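Local coordinates for protein aerobactin synthase IucA (Klebsiella pneumoniae subsp. pneumoniae, PDB 5JM8) that probably catalyses the ATP-dependent joining of citrate to an acetylated hydroxylysine, a step in the synthesis of the siderophore aerobactin without a nonribosomal peptide synthetase, at residues His126-Leu131 with Ala144-His149; Leu136-Ala141 with Ser267-Thr272; Glu165-Arg168 with Asp172-Pro175. All blocks are in the same frame, centred on the assembly; numbering follows the deposited sequence.

Contact 1 (His126-Leu131 with Ala144-His149). With ATP (adenosine-5'-triphosphate), chain I.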
loop_
_atom_site.group_PDB
_atom_site.type_symbol
_atom_site.label_atom_id
_atom_site.label_comp_id
_atom_site.label_asym_id
_atom_site.label_seq_id
_atom_site.Cartn_x
_atom_site.Cartn_y
_atom_site.Cartn_z
ATOM N N HIS A 126 11.036 -22.363 6.648
ATOM C CA HIS A 126 9.706 -22.929 6.849
ATOM C C HIS A 126 8.650 -22.098 6.135
ATOM O O HIS A 126 7.483 -22.482 6.068
ATOM C CB HIS A 126 9.382 -23.022 8.339
ATOM C CG HIS A 126 10.261 -23.974 9.087
ATOM N ND1 HIS A 126 9.881 -25.267 9.375
ATOM C CD2 HIS A 126 11.502 -23.822 9.603
ATOM C CE1 HIS A 126 10.851 -25.870 10.039
ATOM N NE2 HIS A 126 11.845 -25.014 10.192
ATOM N N ASP A 127 9.069 -20.955 5.605
ATOM C CA ASP A 127 8.189 -20.097 4.829
ATOM C C ASP A 127 8.066 -20.564 3.382
ATOM O O ASP A 127 7.206 -20.080 2.647
ATOM C CB ASP A 127 8.696 -18.652 4.852
ATOM C CG ASP A 127 10.128 -18.530 4.365
ATOM O OD1 ASP A 127 10.950 -19.397 4.722
ATOM O OD2 ASP A 127 10.435 -17.569 3.625
ATOM N N TRP A 128 8.915 -21.506 2.976
ATOM C CA TRP A 128 9.045 -21.830 1.560
ATOM C C TRP A 128 7.755 -22.396 0.973
ATOM O O TRP A 128 7.295 -21.937 -0.070
ATOM C CB TRP A 128 10.191 -22.817 1.325
ATOM C CG TRP A 128 10.566 -22.905 -0.125
ATOM C CD1 TRP A 128 11.566 -22.222 -0.758
ATOM C CD2 TRP A 128 9.926 -23.702 -1.130
ATOM N NE1 TRP A 128 11.592 -22.552 -2.091
ATOM C CE2 TRP A 128 10.596 -23.458 -2.345
ATOM C CE3 TRP A 128 8.855 -24.600 -1.118
ATOM C CZ2 TRP A 128 10.230 -24.081 -3.537
ATOM C CZ3 TRP A 128 8.494 -25.219 -2.302
ATOM C CH2 TRP A 128 9.178 -24.955 -3.493
ATOM N N ALA A 129 7.172 -23.385 1.640
ATOM C CA ALA A 129 5.950 -24.018 1.149
ATOM C C ALA A 129 4.804 -23.014 1.013
ATOM O O ALA A 129 3.906 -23.195 0.189
ATOM C CB ALA A 129 5.541 -25.154 2.068
ATOM N N ALA A 130 4.843 -21.958 1.818
ATOM C CA ALA A 130 3.797 -20.940 1.800
ATOM C C ALA A 130 3.890 -20.037 0.569
ATOM O O ALA A 130 2.947 -19.308 0.260
ATOM C CB ALA A 130 3.863 -20.103 3.064
ATOM N N LEU A 131 5.026 -20.081 -0.124
ATOM C CA LEU A 131 5.222 -19.296 -1.343
ATOM C C LEU A 131 4.308 -19.762 -2.474
ATOM O O LEU A 131 4.057 -19.024 -3.425
ATOM C CB LEU A 131 6.680 -19.372 -1.805
ATOM C CG LEU A 131 7.755 -18.750 -0.909
ATOM C CD1 LEU A 131 9.135 -18.952 -1.522
ATOM C CD2 LEU A 131 7.490 -17.271 -0.675
ATOM N N ALA A 144 14.137 -17.698 -3.436
ATOM C CA ALA A 144 13.363 -18.923 -3.267
ATOM C C ALA A 144 14.078 -20.143 -3.838
ATOM O O ALA A 144 13.568 -21.261 -3.753
ATOM C CB ALA A 144 11.993 -18.769 -3.913
ATOM N N LEU A 145 15.255 -19.931 -4.420
ATOM C CA LEU A 145 16.043 -21.035 -4.958
ATOM C C LEU A 145 16.934 -21.650 -3.880
ATOM O O LEU A 145 17.918 -21.042 -3.452
ATOM C CB LEU A 145 16.894 -20.562 -6.142
ATOM C CG LEU A 145 17.743 -21.627 -6.846
ATOM C CD1 LEU A 145 16.863 -22.645 -7.548
ATOM C CD2 LEU A 145 18.713 -20.987 -7.825
ATOM N N LEU A 146 16.585 -22.860 -3.452
ATOM C CA LEU A 146 17.327 -23.562 -2.409
ATOM C C LEU A 146 18.111 -24.744 -2.969
ATOM O O LEU A 146 19.046 -25.227 -2.335
ATOM C CB LEU A 146 16.378 -24.051 -1.311
ATOM C CG LEU A 146 15.588 -22.988 -0.546
ATOM C CD1 LEU A 146 14.810 -23.651 0.580
ATOM C CD2 LEU A 146 16.498 -21.883 -0.006
ATOM N N VAL A 147 17.725 -25.215 -4.150
ATOM C CA VAL A 147 18.405 -26.341 -4.779
ATOM C C VAL A 147 19.623 -25.867 -5.560
ATOM O O VAL A 147 20.648 -26.543 -5.597
ATOM C CB VAL A 147 17.469 -27.112 -5.731
ATOM C CG1 VAL A 147 18.236 -28.201 -6.472
ATOM C CG2 VAL A 147 16.306 -27.712 -4.961
ATOM N N GLY A 148 19.498 -24.705 -6.190
ATOM C CA GLY A 148 20.573 -24.157 -6.994
ATOM C C GLY A 148 20.522 -24.707 -8.405
ATOM O O GLY A 148 19.449 -25.037 -8.906
ATOM N N HIS A 149 21.684 -24.809 -9.045
ATOM C CA HIS A 149 21.773 -25.341 -10.402
ATOM C C HIS A 149 21.389 -26.818 -10.424
ATOM O O HIS A 149 21.990 -27.637 -9.730
ATOM C CB HIS A 149 23.182 -25.155 -10.959
ATOM C CG HIS A 149 23.251 -25.197 -12.453
ATOM N ND1 HIS A 149 22.766 -26.252 -13.192
ATOM C CD2 HIS A 149 23.752 -24.311 -13.345
ATOM C CE1 HIS A 149 22.961 -26.015 -14.478
ATOM N NE2 HIS A 149 23.557 -24.842 -14.597
HETATM P PG ATP I . 23.954 -11.757 -12.290
HETATM O O1G ATP I . 23.693 -11.009 -11.007
HETATM O O2G ATP I . 22.704 -12.299 -12.939
HETATM O O3G ATP I . 24.857 -11.024 -13.254
HETATM P PB ATP I . 26.067 -13.746 -12.478
HETATM O O1B ATP I . 26.885 -14.341 -11.360
HETATM O O2B ATP I . 26.716 -12.776 -13.441
HETATM O O3B ATP I . 24.732 -13.100 -11.827
HETATM P PA ATP I . 26.188 -16.230 -13.899
HETATM O O1A ATP I . 27.636 -15.853 -14.091
HETATM O O2A ATP I . 25.388 -16.751 -15.067
HETATM O O3A ATP I . 25.400 -14.951 -13.318
HETATM O "O5'" ATP I . 26.044 -17.301 -12.709
HETATM C "C5'" ATP I . 24.736 -17.750 -12.375
HETATM C "C4'" ATP I . 24.616 -18.098 -10.899
HETATM O "O4'" ATP I . 23.297 -18.595 -10.665
HETATM C "C3'" ATP I . 25.594 -19.174 -10.451
HETATM O "O3'" ATP I . 26.278 -18.741 -9.268
HETATM C "C2'" ATP I . 24.753 -20.407 -10.180
HETATM O "O2'" ATP I . 25.153 -21.072 -8.983
HETATM C "C1'" ATP I . 23.334 -19.882 -10.045
HETATM N N9 ATP I . 22.352 -20.770 -10.705
HETATM C C8 ATP I . 21.328 -21.364 -10.070
HETATM N N7 ATP I . 20.600 -22.117 -10.932
HETATM C C5 ATP I . 21.167 -22.003 -12.145
HETATM C C6 ATP I . 20.894 -22.539 -13.494
HETATM N N6 ATP I . 19.837 -23.363 -13.684
HETATM N N1 ATP I . 21.727 -22.177 -14.497
HETATM C C2 ATP I . 22.775 -21.356 -14.295
HETATM N N3 ATP I . 23.076 -20.835 -13.091
HETATM C C4 ATP I . 22.325 -21.115 -11.995
#
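The indole of W128 meets segment 144-149 by its edge: A144 O sits almost exactly in the ring plane at NE1, while L146 CD1 comes up obliquely to W128 CD1 at 3.8 Å. The second flat group, the imidazole of H149, turns one face to the adenine, with ATP C6 3.4 Å above the ring plane and toward its rim. W128 NE1 donates to A144 O over 2.9 Å in a nearly straight bond (168°) that arrives in the carbonyl plane on a lone pair. The indole CG stands anti to the backbone N (chi1 -166°), which swings the five-membered ring across to the carbonyl. Q369 NE2 binds the same oxygen, giving this buried backbone acceptor two donors. A second, apolar touch joins L131 CD1 to A144 CB at 3.7 Å, and L378 of helix 378-390 packs on W128, L131 and A144 together. Beyond this hold the chain runs on to the nucleotide, where L145 CD2 lies 3.5 Å from ATP C8. Segment 144-149 thus joins a buried indole-to-carbonyl bond to the adenine end of the ATP pocket in this siderophore synthetase.

Contact 2 (Leu136-Ala141 with Ser267-Thr272). With ATP (adenosine-5'-triphosphate), chain I.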
loop_
_atom_site.group_PDB
_atom_site.type_symbol
_atom_site.label_atom_id
_atom_site.label_comp_id
_atom_site.label_asym_id
_atom_site.label_seq_id
_atom_site.Cartn_x
_atom_site.Cartn_y
_atom_site.Cartn_z
ATOM N N LEU A 136 4.482 -14.510 -6.674
ATOM C CA LEU A 136 5.695 -13.979 -6.067
ATOM C C LEU A 136 6.116 -12.645 -6.660
ATOM O O LEU A 136 5.902 -12.389 -7.846
ATOM C CB LEU A 136 6.841 -14.978 -6.227
ATOM C CG LEU A 136 6.658 -16.345 -5.569
ATOM C CD1 LEU A 136 7.874 -17.198 -5.835
ATOM C CD2 LEU A 136 6.421 -16.193 -4.081
ATOM N N ASN A 137 6.716 -11.799 -5.828
ATOM C CA ASN A 137 7.349 -10.589 -6.325
ATOM C C ASN A 137 8.798 -10.908 -6.662
ATOM O O ASN A 137 9.279 -12.004 -6.372
ATOM C CB ASN A 137 7.238 -9.434 -5.312
ATOM C CG ASN A 137 8.068 -9.645 -4.046
ATOM O OD1 ASN A 137 9.136 -10.252 -4.062
ATOM N ND2 ASN A 137 7.572 -9.107 -2.937
ATOM N N PHE A 138 9.489 -9.948 -7.263
ATOM C CA PHE A 138 10.852 -10.154 -7.730
ATOM C C PHE A 138 11.787 -10.633 -6.625
ATOM O O PHE A 138 12.540 -11.586 -6.811
ATOM C CB PHE A 138 11.382 -8.861 -8.339
ATOM C CG PHE A 138 12.817 -8.933 -8.756
ATOM C CD1 PHE A 138 13.170 -9.523 -9.956
ATOM C CD2 PHE A 138 13.812 -8.398 -7.958
ATOM C CE1 PHE A 138 14.490 -9.589 -10.347
ATOM C CE2 PHE A 138 15.136 -8.460 -8.346
ATOM C CZ PHE A 138 15.474 -9.055 -9.542
ATOM N N GLY A 139 11.727 -9.979 -5.471
ATOM C CA GLY A 139 12.596 -10.312 -4.357
ATOM C C GLY A 139 12.351 -11.703 -3.798
ATOM O O GLY A 139 13.292 -12.420 -3.460
ATOM N N GLU A 140 11.081 -12.082 -3.694
ATOM C CA GLU A 140 10.714 -13.401 -3.193
ATOM C C GLU A 140 11.277 -14.509 -4.078
ATOM O O GLU A 140 11.839 -15.483 -3.580
ATOM C CB GLU A 140 9.192 -13.535 -3.098
ATOM C CG GLU A 140 8.564 -12.715 -1.978
ATOM C CD GLU A 140 7.049 -12.779 -1.975
ATOM O OE1 GLU A 140 6.447 -12.752 -3.068
ATOM O OE2 GLU A 140 6.460 -12.863 -0.877
ATOM N N ALA A 141 11.123 -14.354 -5.390
ATOM C CA ALA A 141 11.591 -15.358 -6.338
ATOM C C ALA A 141 13.112 -15.476 -6.308
ATOM O O ALA A 141 13.656 -16.571 -6.427
ATOM C CB ALA A 141 11.116 -15.021 -7.744
ATOM N N SER A 267 24.928 -10.081 -6.783
ATOM C CA SER A 267 24.006 -9.047 -7.228
ATOM C C SER A 267 22.956 -8.798 -6.159
ATOM O O SER A 267 22.268 -9.723 -5.725
ATOM C CB SER A 267 23.347 -9.438 -8.547
ATOM O OG SER A 267 24.310 -9.510 -9.585
ATOM N N LEU A 268 22.852 -7.542 -5.738
ATOM C CA LEU A 268 21.933 -7.146 -4.677
ATOM C C LEU A 268 20.735 -6.373 -5.223
ATOM O O LEU A 268 20.829 -5.714 -6.258
ATOM C CB LEU A 268 22.664 -6.295 -3.639
ATOM C CG LEU A 268 23.534 -7.020 -2.607
ATOM C CD1 LEU A 268 24.522 -7.969 -3.258
ATOM C CD2 LEU A 268 24.263 -6.006 -1.735
ATOM N N TYR A 269 19.616 -6.453 -4.508
ATOM C CA TYR A 269 18.388 -5.765 -4.890
ATOM C C TYR A 269 17.840 -4.919 -3.742
ATOM O O TYR A 269 17.790 -5.364 -2.596
ATOM C CB TYR A 269 17.339 -6.783 -5.349
ATOM C CG TYR A 269 15.935 -6.230 -5.486
ATOM C CD1 TYR A 269 15.612 -5.337 -6.499
ATOM C CD2 TYR A 269 14.930 -6.619 -4.610
ATOM C CE1 TYR A 269 14.326 -4.838 -6.628
ATOM C CE2 TYR A 269 13.642 -6.127 -4.732
ATOM C CZ TYR A 269 13.345 -5.239 -5.741
ATOM O OH TYR A 269 12.062 -4.752 -5.856
ATOM N N CYS A 270 17.453 -3.687 -4.063
ATOM C CA CYS A 270 16.770 -2.802 -3.125
ATOM C C CYS A 270 15.557 -2.197 -3.825
ATOM O O CYS A 270 15.697 -1.461 -4.801
ATOM C CB CYS A 270 17.715 -1.709 -2.616
ATOM S SG CYS A 270 16.976 -0.551 -1.437
ATOM N N ALA A 271 14.369 -2.517 -3.320
ATOM C CA ALA A 271 13.114 -2.192 -3.997
ATOM C C ALA A 271 12.950 -0.697 -4.260
ATOM O O ALA A 271 12.286 -0.300 -5.219
ATOM C CB ALA A 271 11.933 -2.708 -3.178
ATOM N N THR A 272 13.559 0.121 -3.408
ATOM C CA THR A 272 13.434 1.571 -3.506
ATOM C C THR A 272 14.589 2.202 -4.280
ATOM O O THR A 272 14.593 3.409 -4.526
ATOM C CB THR A 272 13.368 2.212 -2.110
ATOM O OG1 THR A 272 14.544 1.866 -1.368
ATOM C CG2 THR A 272 12.141 1.724 -1.357
HETATM P PG ATP I . 23.954 -11.757 -12.290
HETATM O O1G ATP I . 23.693 -11.009 -11.007
HETATM O O2G ATP I . 22.704 -12.299 -12.939
HETATM O O3G ATP I . 24.857 -11.024 -13.254
HETATM P PB ATP I . 26.067 -13.746 -12.478
HETATM O O1B ATP I . 26.885 -14.341 -11.360
HETATM O O2B ATP I . 26.716 -12.776 -13.441
HETATM O O3B ATP I . 24.732 -13.100 -11.827
HETATM P PA ATP I . 26.188 -16.230 -13.899
HETATM O O1A ATP I . 27.636 -15.853 -14.091
HETATM O O2A ATP I . 25.388 -16.751 -15.067
HETATM O O3A ATP I . 25.400 -14.951 -13.318
HETATM O "O5'" ATP I . 26.044 -17.301 -12.709
HETATM C "C5'" ATP I . 24.736 -17.750 -12.375
HETATM C "C4'" ATP I . 24.616 -18.098 -10.899
HETATM O "O4'" ATP I . 23.297 -18.595 -10.665
HETATM C "C3'" ATP I . 25.594 -19.174 -10.451
HETATM O "O3'" ATP I . 26.278 -18.741 -9.268
HETATM C "C2'" ATP I . 24.753 -20.407 -10.180
HETATM O "O2'" ATP I . 25.153 -21.072 -8.983
HETATM C "C1'" ATP I . 23.334 -19.882 -10.045
HETATM N N9 ATP I . 22.352 -20.770 -10.705
HETATM C C8 ATP I . 21.328 -21.364 -10.070
HETATM N N7 ATP I . 20.600 -22.117 -10.932
HETATM C C5 ATP I . 21.167 -22.003 -12.145
HETATM C C6 ATP I . 20.894 -22.539 -13.494
HETATM N N6 ATP I . 19.837 -23.363 -13.684
HETATM N N1 ATP I . 21.727 -22.177 -14.497
HETATM C C2 ATP I . 22.775 -21.356 -14.295
HETATM N N3 ATP I . 23.076 -20.835 -13.091
HETATM C C4 ATP I . 22.325 -21.115 -11.995
#
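The Y269 ring is occupied on both faces, by F138 on one and by its own chain on the other. F138 CD2 stands 3.6 Å above the centre of the Y269 ring, and on the opposite face the backbone N of A271 lies over the rim. The aromatic pair is a T-shaped (edge-to-face) stack, with centroids 4.8 Å apart and planes at 68°, in which F138 supplies the edge through CD2 and CE2. Atom CE2 of F138 reaches Y269 CD1 at 3.7 Å. F138 CG is anti to the backbone N (chi1 176°), extending the ring from the first turn of its helix toward the tyrosine. The backbone of G139 runs past the same tyrosine ring, its CA 4.3 Å from Y269 CE2. The contact thereby seats the start of helix 138-142 against strand 267-269, which pairs antiparallel with strands 258-261 and 275-284; M276 on the latter touches both aromatic side chains. That helix start is closed by a capping box. E140 N gives a bond of 2.7 Å to N137 OD1, nearly in line with the side-chain C=O, and N137 N returns one of 2.9 Å to the anti side of E140 OE1. Two residues before the tyrosine, S267 belongs to the ATP pocket beside the gamma-phosphate, although its modelled approach to the phosphate is too close to be trusted. A weak hydrogen bond links the hydroxyls of S264 and S267.

Contact 3 (Glu165-Arg168 with Asp172-Pro175)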
loop_
_atom_site.group_PDB
_atom_site.type_symbol
_atom_site.label_atom_id
_atom_site.label_comp_id
_atom_site.label_asym_id
_atom_site.label_seq_id
_atom_site.Cartn_x
_atom_site.Cartn_y
_atom_site.Cartn_z
ATOM N N GLU A 165 28.528 -16.364 7.585
ATOM C CA GLU A 165 28.670 -15.553 6.382
ATOM C C GLU A 165 27.688 -16.002 5.307
ATOM O O GLU A 165 27.185 -15.191 4.527
ATOM C CB GLU A 165 30.109 -15.629 5.864
ATOM C CG GLU A 165 31.118 -14.927 6.770
ATOM C CD GLU A 165 32.561 -15.285 6.460
ATOM O OE1 GLU A 165 32.805 -16.365 5.888
ATOM O OE2 GLU A 165 33.457 -14.482 6.798
ATOM N N ALA A 166 27.406 -17.298 5.278
ATOM C CA ALA A 166 26.452 -17.843 4.328
ATOM C C ALA A 166 25.032 -17.437 4.718
ATOM O O ALA A 166 24.171 -17.249 3.860
ATOM C CB ALA A 166 26.580 -19.354 4.259
ATOM N N GLU A 167 24.801 -17.296 6.019
ATOM C CA GLU A 167 23.490 -16.918 6.539
ATOM C C GLU A 167 23.080 -15.510 6.126
ATOM O O GLU A 167 21.891 -15.215 6.020
ATOM C CB GLU A 167 23.469 -17.010 8.069
ATOM C CG GLU A 167 23.361 -18.421 8.625
ATOM C CD GLU A 167 23.162 -18.442 10.131
ATOM O OE1 GLU A 167 23.257 -17.367 10.764
ATOM O OE2 GLU A 167 22.905 -19.533 10.680
ATOM N N ARG A 168 24.064 -14.645 5.906
ATOM C CA ARG A 168 23.795 -13.233 5.663
ATOM C C ARG A 168 23.949 -12.846 4.197
ATOM O O ARG A 168 23.188 -12.026 3.686
ATOM C CB ARG A 168 24.720 -12.365 6.526
ATOM C CG ARG A 168 24.349 -10.885 6.534
ATOM C CD ARG A 168 25.292 -10.059 7.395
ATOM N NE ARG A 168 24.971 -8.637 7.330
ATOM C CZ ARG A 168 25.743 -7.665 7.806
ATOM N NH1 ARG A 168 25.361 -6.400 7.696
ATOM N NH2 ARG A 168 26.897 -7.953 8.389
ATOM N N ASP A 172 19.799 -17.870 0.296
ATOM C CA ASP A 172 19.101 -19.070 0.748
ATOM C C ASP A 172 18.261 -18.829 2.005
ATOM O O ASP A 172 17.124 -19.292 2.093
ATOM C CB ASP A 172 20.111 -20.196 0.999
ATOM C CG ASP A 172 20.968 -20.500 -0.221
ATOM O OD1 ASP A 172 21.602 -19.567 -0.753
ATOM O OD2 ASP A 172 21.006 -21.672 -0.648
ATOM N N PHE A 173 18.819 -18.095 2.966
ATOM C CA PHE A 173 18.146 -17.840 4.241
ATOM C C PHE A 173 17.322 -16.558 4.178
ATOM O O PHE A 173 16.832 -16.068 5.198
ATOM C CB PHE A 173 19.171 -17.757 5.379
ATOM C CG PHE A 173 19.936 -19.034 5.601
ATOM C CD1 PHE A 173 20.929 -19.425 4.719
ATOM C CD2 PHE A 173 19.666 -19.841 6.693
ATOM C CE1 PHE A 173 21.636 -20.596 4.919
ATOM C CE2 PHE A 173 20.371 -21.012 6.900
ATOM C CZ PHE A 173 21.355 -21.391 6.010
ATOM N N ALA A 174 17.178 -16.027 2.966
ATOM C CA ALA A 174 16.401 -14.816 2.714
ATOM C C ALA A 174 16.823 -13.646 3.601
ATOM O O ALA A 174 15.982 -13.032 4.262
ATOM C CB ALA A 174 14.919 -15.103 2.899
ATOM N N PRO A 175 18.126 -13.322 3.615
ATOM C CA PRO A 175 18.592 -12.230 4.465
ATOM C C PRO A 175 18.550 -10.884 3.767
ATOM O O PRO A 175 18.239 -10.802 2.580
ATOM C CB PRO A 175 20.032 -12.627 4.759
ATOM C CG PRO A 175 20.472 -13.256 3.480
ATOM C CD PRO A 175 19.253 -13.967 2.917
HETATM O O HOH W 1 21.575 -16.797 3.303
#
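E167 and R168, in the last turn of helix 163-169, are met by F173 and P175 as the chain folds back on the helix that it has just left. This is a short helix-to-strand connection, leading into strand 177-185, and within the reversal A174 takes a left-handed backbone conformation (phi 53°, psi 53°). The apolar part of the contact belongs to F173. Its CG lies beside the backbone N (chi1 -63°), which lays the ring alongside the helix with one face toward E167; E167 CG is 4.3 Å above the ring centre, so the aliphatic part of the glutamate, rather than its carboxylate, covers the phenyl group. A166 O approaches the same ring obliquely, 4.0 Å from F173 CD1. The ring also meets H126 of the second subunit, on which E167 packs too, so this small fold-back forms part of the interface. Polar linkage across the two segments runs through one water. It donates to A166 O over 2.7 Å and accepts from F173 N at 3.1 Å, tying a carbonyl of the helix's final turn to the returning backbone. R168 directs its polar end to another part of the fold, where NH1 forms a salt bridge with E254. The remaining interactions are close carbon-to-oxygen contacts between the proline ring and the carbonyls of the helix end. P175 CB lies 3.4 Å from E167 O, and P175 CG comes to 3.0 Å from R168 O.

The centres of the three contacts lie at the corners of a nearly even triangle, 15 Å (contacts 1 and 2), 13 Å (1 and 3) and 15 Å (2 and 3) apart. Along the chain contacts 1 and 2 interlock, their segments alternating about helix 138-142, whereas contact 3 follows contact 1 and lies within the long span bridged by contact 2. Contacts 1 and 2 touch where L131 CD2 meets L136 CD2 at 3.7 Å, and they contribute residues to the ATP pocket, contact 1 at the adenine and contact 2, through S267, on the gamma-phosphate side. Contact 3 stands off the ligand but packs on contact 1, with L146 CD2 3.4 Å from D172 O; both also border the second subunit.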